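Local coordinates for vinylacetyl-CoA Delta-isomerase (Nitrosopumilus maritimus SCM1, PDB 6VJR), which probably catalyses the isomerisation of vinylacetyl-CoA and the dehydration of 4-hydroxybutyryl-CoA, using FAD and a [4Fe-4S] cluster, at residues A[124-127]-A[128-132]; A[385-388]-A[389-392]. One frame throughout, in Å; residues are numbered along the deposited sequence.

Interaction 1: A[124-127]-A[128-132]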
loop_
_atom_site.group_PDB
_atom_site.type_symbol
_atom_site.label_atom_id
_atom_site.label_comp_id
_atom_site.label_asym_id
_atom_site.label_seq_id
_atom_site.Cartn_x
_atom_site.Cartn_y
_atom_site.Cartn_z
ATOM N N ASP A 124 24.261 -44.044 5.098
ATOM C CA ASP A 124 23.289 -44.370 6.137
ATOM C C ASP A 124 23.011 -43.162 7.022
ATOM O O ASP A 124 22.751 -43.300 8.214
ATOM C CB ASP A 124 23.718 -45.520 7.021
ATOM C CG ASP A 124 25.065 -45.315 7.685
ATOM O OD1 ASP A 124 25.635 -44.247 7.471
ATOM O OD2 ASP A 124 25.563 -46.253 8.335
ATOM N N TYR A 125 22.982 -41.983 6.401
ATOM C CA TYR A 125 22.601 -40.761 7.086
ATOM C C TYR A 125 21.192 -40.835 7.669
ATOM O O TYR A 125 20.939 -40.272 8.740
ATOM C CB TYR A 125 22.750 -39.546 6.179
ATOM C CG TYR A 125 24.137 -39.393 5.580
ATOM C CD1 TYR A 125 25.251 -39.197 6.382
ATOM C CD2 TYR A 125 24.325 -39.335 4.205
ATOM C CE1 TYR A 125 26.524 -39.054 5.846
ATOM C CE2 TYR A 125 25.593 -39.199 3.660
ATOM C CZ TYR A 125 26.699 -39.025 4.475
ATOM O OH TYR A 125 27.949 -38.925 3.926
ATOM N N HIS A 126 20.261 -41.429 6.935
ATOM C CA HIS A 126 18.884 -41.519 7.402
ATOM C C HIS A 126 18.812 -42.390 8.659
ATOM O O HIS A 126 18.108 -42.025 9.600
ATOM C CB HIS A 126 17.964 -42.006 6.276
ATOM C CG HIS A 126 16.539 -41.876 6.581
ATOM N ND1 HIS A 126 15.957 -40.636 6.719
ATOM C CD2 HIS A 126 15.566 -42.782 6.781
ATOM C CE1 HIS A 126 14.656 -40.790 7.023
ATOM N NE2 HIS A 126 14.401 -42.102 7.060
ATOM N N LYS A 127 19.508 -43.542 8.675
ATOM C CA LYS A 127 19.559 -44.423 9.847
ATOM C C LYS A 127 20.151 -43.699 11.051
ATOM O O LYS A 127 19.568 -43.709 12.146
ATOM C CB LYS A 127 20.353 -45.709 9.549
ATOM C CG LYS A 127 19.709 -46.638 8.543
ATOM C CD LYS A 127 20.483 -47.908 8.184
ATOM C CE LYS A 127 20.259 -48.394 6.758
ATOM N NZ LYS A 127 20.892 -47.526 5.744
ATOM N N ARG A 128 21.269 -42.985 10.814
ATOM C CA ARG A 128 21.870 -42.157 11.846
ATOM C C ARG A 128 20.857 -41.133 12.351
ATOM O O ARG A 128 20.694 -40.952 13.570
ATOM C CB ARG A 128 23.104 -41.460 11.288
ATOM C CG ARG A 128 24.271 -42.379 10.995
ATOM C CD ARG A 128 25.311 -41.505 10.335
ATOM N NE ARG A 128 26.488 -42.280 9.956
ATOM C CZ ARG A 128 27.527 -41.804 9.287
ATOM N NH1 ARG A 128 28.545 -42.583 8.919
ATOM N NH2 ARG A 128 27.564 -40.557 8.988
ATOM N N PHE A 129 20.204 -40.425 11.410
ATOM C CA PHE A 129 19.258 -39.409 11.792
ATOM C C PHE A 129 18.093 -39.969 12.616
ATOM O O PHE A 129 17.712 -39.373 13.621
ATOM C CB PHE A 129 18.835 -38.622 10.548
ATOM C CG PHE A 129 17.870 -37.522 10.940
ATOM C CD1 PHE A 129 18.287 -36.425 11.681
ATOM C CD2 PHE A 129 16.529 -37.608 10.614
ATOM C CE1 PHE A 129 17.372 -35.467 12.065
ATOM C CE2 PHE A 129 15.637 -36.606 10.956
ATOM C CZ PHE A 129 16.055 -35.562 11.699
ATOM N N LEU A 130 17.531 -41.102 12.227
ATOM C CA LEU A 130 16.441 -41.680 12.999
ATOM C C LEU A 130 16.871 -42.043 14.426
ATOM O O LEU A 130 16.078 -41.889 15.378
ATOM C CB LEU A 130 15.851 -42.896 12.281
ATOM C CG LEU A 130 15.090 -42.599 10.991
ATOM C CD1 LEU A 130 14.632 -43.880 10.354
ATOM C CD2 LEU A 130 13.907 -41.652 11.269
ATOM N N GLU A 131 18.101 -42.558 14.593
ATOM C CA GLU A 131 18.575 -42.848 15.940
ATOM C C GLU A 131 18.666 -41.556 16.750
ATOM O O GLU A 131 18.386 -41.555 17.947
ATOM C CB GLU A 131 19.901 -43.605 15.951
ATOM C CG GLU A 131 19.799 -44.982 15.324
ATOM C CD GLU A 131 19.082 -45.993 16.191
ATOM O OE1 GLU A 131 18.819 -47.043 15.606
ATOM O OE2 GLU A 131 18.819 -45.797 17.406
ATOM N N PHE A 132 19.031 -40.451 16.085
ATOM C CA PHE A 132 19.074 -39.172 16.772
ATOM C C PHE A 132 17.668 -38.739 17.197
ATOM O O PHE A 132 17.456 -38.287 18.323
ATOM C CB PHE A 132 19.776 -38.140 15.882
ATOM C CG PHE A 132 19.768 -36.752 16.500
ATOM C CD1 PHE A 132 20.713 -36.428 17.457
ATOM C CD2 PHE A 132 18.849 -35.783 16.130
ATOM C CE1 PHE A 132 20.759 -35.164 18.011
ATOM C CE2 PHE A 132 18.866 -34.525 16.737
ATOM C CZ PHE A 132 19.814 -34.224 17.681
HETATM O O HOH W 1 28.066 -45.414 8.911
HETATM O O HOH W 2 18.189 -46.082 12.586
#

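Interaction 2: A[385-388]-A[389-392]. With FAD (flavin-adenine dinucleotide), chain V.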
loop_
_atom_site.group_PDB
_atom_site.type_symbol
_atom_site.label_atom_id
_atom_site.label_comp_id
_atom_site.label_asym_id
_atom_site.label_seq_id
_atom_site.Cartn_x
_atom_site.Cartn_y
_atom_site.Cartn_z
ATOM N N GLY A 385 -1.124 6.671 21.159
ATOM C CA GLY A 385 -0.765 8.056 21.469
ATOM C C GLY A 385 0.717 8.240 21.808
ATOM O O GLY A 385 1.506 7.288 21.873
ATOM N N GLY A 386 1.095 9.519 21.991
ATOM C CA GLY A 386 2.486 9.874 22.190
ATOM C C GLY A 386 3.169 9.257 23.406
ATOM O O GLY A 386 4.413 9.110 23.419
ATOM N N LEU A 387 2.387 8.956 24.463
ATOM C CA LEU A 387 2.956 8.441 25.707
ATOM C C LEU A 387 3.637 7.091 25.492
ATOM O O LEU A 387 4.473 6.706 26.279
ATOM C CB LEU A 387 1.819 8.368 26.726
ATOM C CG LEU A 387 2.124 8.560 28.196
ATOM C CD1 LEU A 387 2.947 9.787 28.494
ATOM C CD2 LEU A 387 0.806 8.517 28.927
ATOM N N VAL A 388 3.342 6.399 24.390
ATOM C CA VAL A 388 4.011 5.151 24.065
ATOM C C VAL A 388 5.528 5.343 23.978
ATOM O O VAL A 388 6.269 4.405 24.263
ATOM C CB VAL A 388 3.342 4.467 22.848
ATOM C CG1 VAL A 388 3.708 5.130 21.535
ATOM C CG2 VAL A 388 3.627 2.972 22.794
ATOM N N VAL A 389 6.003 6.562 23.615
ATOM C CA VAL A 389 7.415 6.847 23.565
ATOM C C VAL A 389 7.875 7.919 24.550
ATOM O O VAL A 389 9.069 8.131 24.616
ATOM C CB VAL A 389 7.886 7.177 22.139
ATOM C CG1 VAL A 389 7.782 5.955 21.228
ATOM C CG2 VAL A 389 7.192 8.408 21.540
ATOM N N THR A 390 6.992 8.608 25.252
ATOM C CA THR A 390 7.453 9.634 26.156
ATOM C C THR A 390 7.193 9.310 27.626
ATOM O O THR A 390 7.445 10.132 28.498
ATOM C CB THR A 390 6.822 10.989 25.830
ATOM O OG1 THR A 390 5.449 11.011 26.222
ATOM C CG2 THR A 390 6.946 11.422 24.380
ATOM N N LEU A 391 6.711 8.112 27.926
ATOM C CA LEU A 391 6.363 7.787 29.297
ATOM C C LEU A 391 7.589 7.802 30.226
ATOM O O LEU A 391 8.641 7.214 29.914
ATOM C CB LEU A 391 5.837 6.359 29.242
ATOM C CG LEU A 391 5.166 5.861 30.516
ATOM C CD1 LEU A 391 3.893 6.649 30.840
ATOM C CD2 LEU A 391 4.856 4.403 30.339
ATOM N N PRO A 392 7.507 8.442 31.405
ATOM C CA PRO A 392 8.590 8.358 32.393
ATOM C C PRO A 392 8.798 6.934 32.936
ATOM O O PRO A 392 7.914 6.063 32.803
ATOM C CB PRO A 392 8.161 9.313 33.476
ATOM C CG PRO A 392 7.256 10.314 32.742
ATOM C CD PRO A 392 6.490 9.439 31.765
HETATM P PA FAD V . -4.172 10.660 21.978
HETATM O O1A FAD V . -4.925 11.916 21.768
HETATM O O2A FAD V . -4.431 9.856 23.205
HETATM O O5B FAD V . -4.368 9.817 20.651
HETATM C C5B FAD V . -4.405 8.369 20.705
HETATM C C4B FAD V . -5.371 7.856 19.665
HETATM O O4B FAD V . -6.707 8.213 20.089
HETATM C C3B FAD V . -5.208 8.453 18.242
HETATM O O3B FAD V . -5.548 7.479 17.252
HETATM C C2B FAD V . -6.230 9.622 18.230
HETATM O O2B FAD V . -6.722 10.011 16.961
HETATM C C1B FAD V . -7.337 9.025 19.092
HETATM N N9A FAD V . -8.202 10.001 19.735
HETATM C C8A FAD V . -7.895 10.840 20.773
HETATM N N7A FAD V . -8.899 11.605 21.144
HETATM C C5A FAD V . -9.931 11.256 20.302
HETATM C C6A FAD V . -11.266 11.699 20.219
HETATM N N6A FAD V . -11.780 12.610 21.036
HETATM N N1A FAD V . -12.049 11.169 19.245
HETATM C C2A FAD V . -11.496 10.236 18.456
HETATM N N3A FAD V . -10.259 9.746 18.440
HETATM C C4A FAD V . -9.519 10.264 19.424
HETATM N N1 FAD V . 3.191 18.510 21.879
HETATM C C2 FAD V . 3.568 19.771 22.254
HETATM O O2 FAD V . 2.773 20.616 22.664
HETATM N N3 FAD V . 4.898 20.130 22.192
HETATM C C4 FAD V . 5.948 19.380 21.738
HETATM O O4 FAD V . 7.113 19.788 21.803
HETATM C C4X FAD V . 5.569 18.039 21.432
HETATM N N5 FAD V . 6.535 17.190 21.042
HETATM C C5X FAD V . 6.208 15.855 20.927
HETATM C C6 FAD V . 7.204 14.892 20.727
HETATM C C7 FAD V . 6.907 13.529 20.675
HETATM C C7M FAD V . 8.008 12.505 20.563
HETATM C C8 FAD V . 5.574 13.123 20.570
HETATM C C8M FAD V . 5.201 11.670 20.493
HETATM C C9 FAD V . 4.577 14.056 20.772
HETATM C C9A FAD V . 4.870 15.428 20.940
HETATM N N10 FAD V . 3.876 16.382 21.176
HETATM C C10 FAD V . 4.179 17.686 21.529
HETATM C "C1'" FAD V . 2.517 15.894 21.459
HETATM C "C2'" FAD V . 1.649 15.506 20.277
HETATM O "O2'" FAD V . 1.092 16.703 19.747
HETATM C "C3'" FAD V . 0.563 14.559 20.754
HETATM O "O3'" FAD V . 1.216 13.321 20.983
HETATM C "C4'" FAD V . -0.622 14.436 19.787
HETATM O "O4'" FAD V . -1.432 15.604 19.737
HETATM C "C5'" FAD V . -1.486 13.236 20.101
HETATM O "O5'" FAD V . -2.022 13.425 21.443
HETATM P P FAD V . -1.846 12.244 22.504
HETATM O O1P FAD V . -0.447 11.867 22.612
HETATM O O2P FAD V . -2.565 12.685 23.720
HETATM O O3P FAD V . -2.591 10.989 21.912
#

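Interaction 1: A[124-127]-A[128-132]
Arg-128 reaches back along the first turn of helix 125-139 to Asp-124, the N-cap residue, in an i to i+4 salt bridge. Asp-124 OD1 lies over one face of the guanidinium group, 3.3 Å from Arg-128 NE and well out of its plane, so the attraction is between charges and no N-H points at the oxygen. The carboxylate is turned 55° from the guanidinium. Water 1 completes the link: it donates to Asp-124 OD2 at 2.7 Å and accepts from Arg-128 NH1 at 2.9 Å. The arginine chain, extended from CG to NE, runs alongside the Tyr-125 ring and brings Arg-128 NH2 to 3.6 Å from Tyr-125 CE1 with the two planes nearly perpendicular. Further out, Val-269 O accepts a hydrogen bond from Arg-128 NH2, and Tyr-125 OH is hydrogen-bonded to Glu-274. Two residues further along, on another side of the helix, Leu-130 CG sits over a face of the His-126 ring in a CH-pi contact, 4.3 Å from the centroid. With CG anti to the backbone N (chi1 -169°) the imidazole projects outward and only slightly up the helix, where Leu-130 can lie over it; Thr-114 OG1 on helix 101-121 is hydrogen-bonded to its ND1. Four successive i to i+4 backbone bonds run beneath, from Arg-128 N to Asp-124 O through Glu-131 N to Lys-127 O. Lys-127 O also accepts from water 2, at 2.8 Å, and that water donates a longer bond of 3.2 Å to Glu-131 OE1.

Interaction 2: A[385-388]-A[389-392]
Leu-387 lays its branch point against a methyl of Leu-391, CG to CD1 at 3.7 Å, the two side chains crossing at a slant across the short, weakly bonded helix 387-390, with Leu-391 just past its end. Gly-385 and Gly-386, which join this turn to helix 372-384, pass the FAD pyrophosphate. Leu-387 CD1 also comes within 3.6 Å of Thr-390 OG1, the two side chains meeting at about a right angle; that hydroxyl is hydrogen-bonded to His-186 of the second subunit. Leu-387 packs as well on Leu-425 of helix 418-432. With an alanine here, a gap is likely to open beside Leu-391 CD1 and the packing on Leu-425 to be lost. Val-389 N bonds to Gly-386 O at 3.0 Å, from above the carbonyl plane, and Val-388 N to Gly-385 O; the bonds of Thr-390 N and Leu-391 N are weak. Val-389 CG2 packs on that same Gly-386 oxygen at 3.4 Å and lies 4.0 Å from the flavin methyl C8M. The two glycines let the cofactor come close: a side chain at Gly-385 would collide with FAD O3P, and one at Gly-386 with FAD O3'. Gly-385 also has positive phi (91°), where a CB would press on the preceding carbonyl. With the backbone thus laid against the cofactor, Gly-386 N donates to phosphate oxygen O1P of FAD at 2.9 Å.

In the fold
Both contacts are local and helical, the first about two turns at the start of a long helix, the second a single short turn. They lie on opposite sides of the chain's centre, one in the N-terminal and one in the C-terminal hydroxylase-like region, with centres 54 Å and nearest atoms about 41 Å apart. Interaction 2 belongs directly to a FAD pocket shared between subunits: Asp-382 of this chain joins it, while Lys-151, Thr-148, Arg-154, Thr-188 and Met-147 of the second subunit bind the same cofactor. In interaction 1 the Phe-129 side chain is about 10 Å from FAD-binding Gly-145, consistent with a place in the layer around the chain's own contribution to such a site. Side chains of 124-132 touch both helix 101-121 and strand 269-272, Phe-129 meeting Phe-270 edge-to-face.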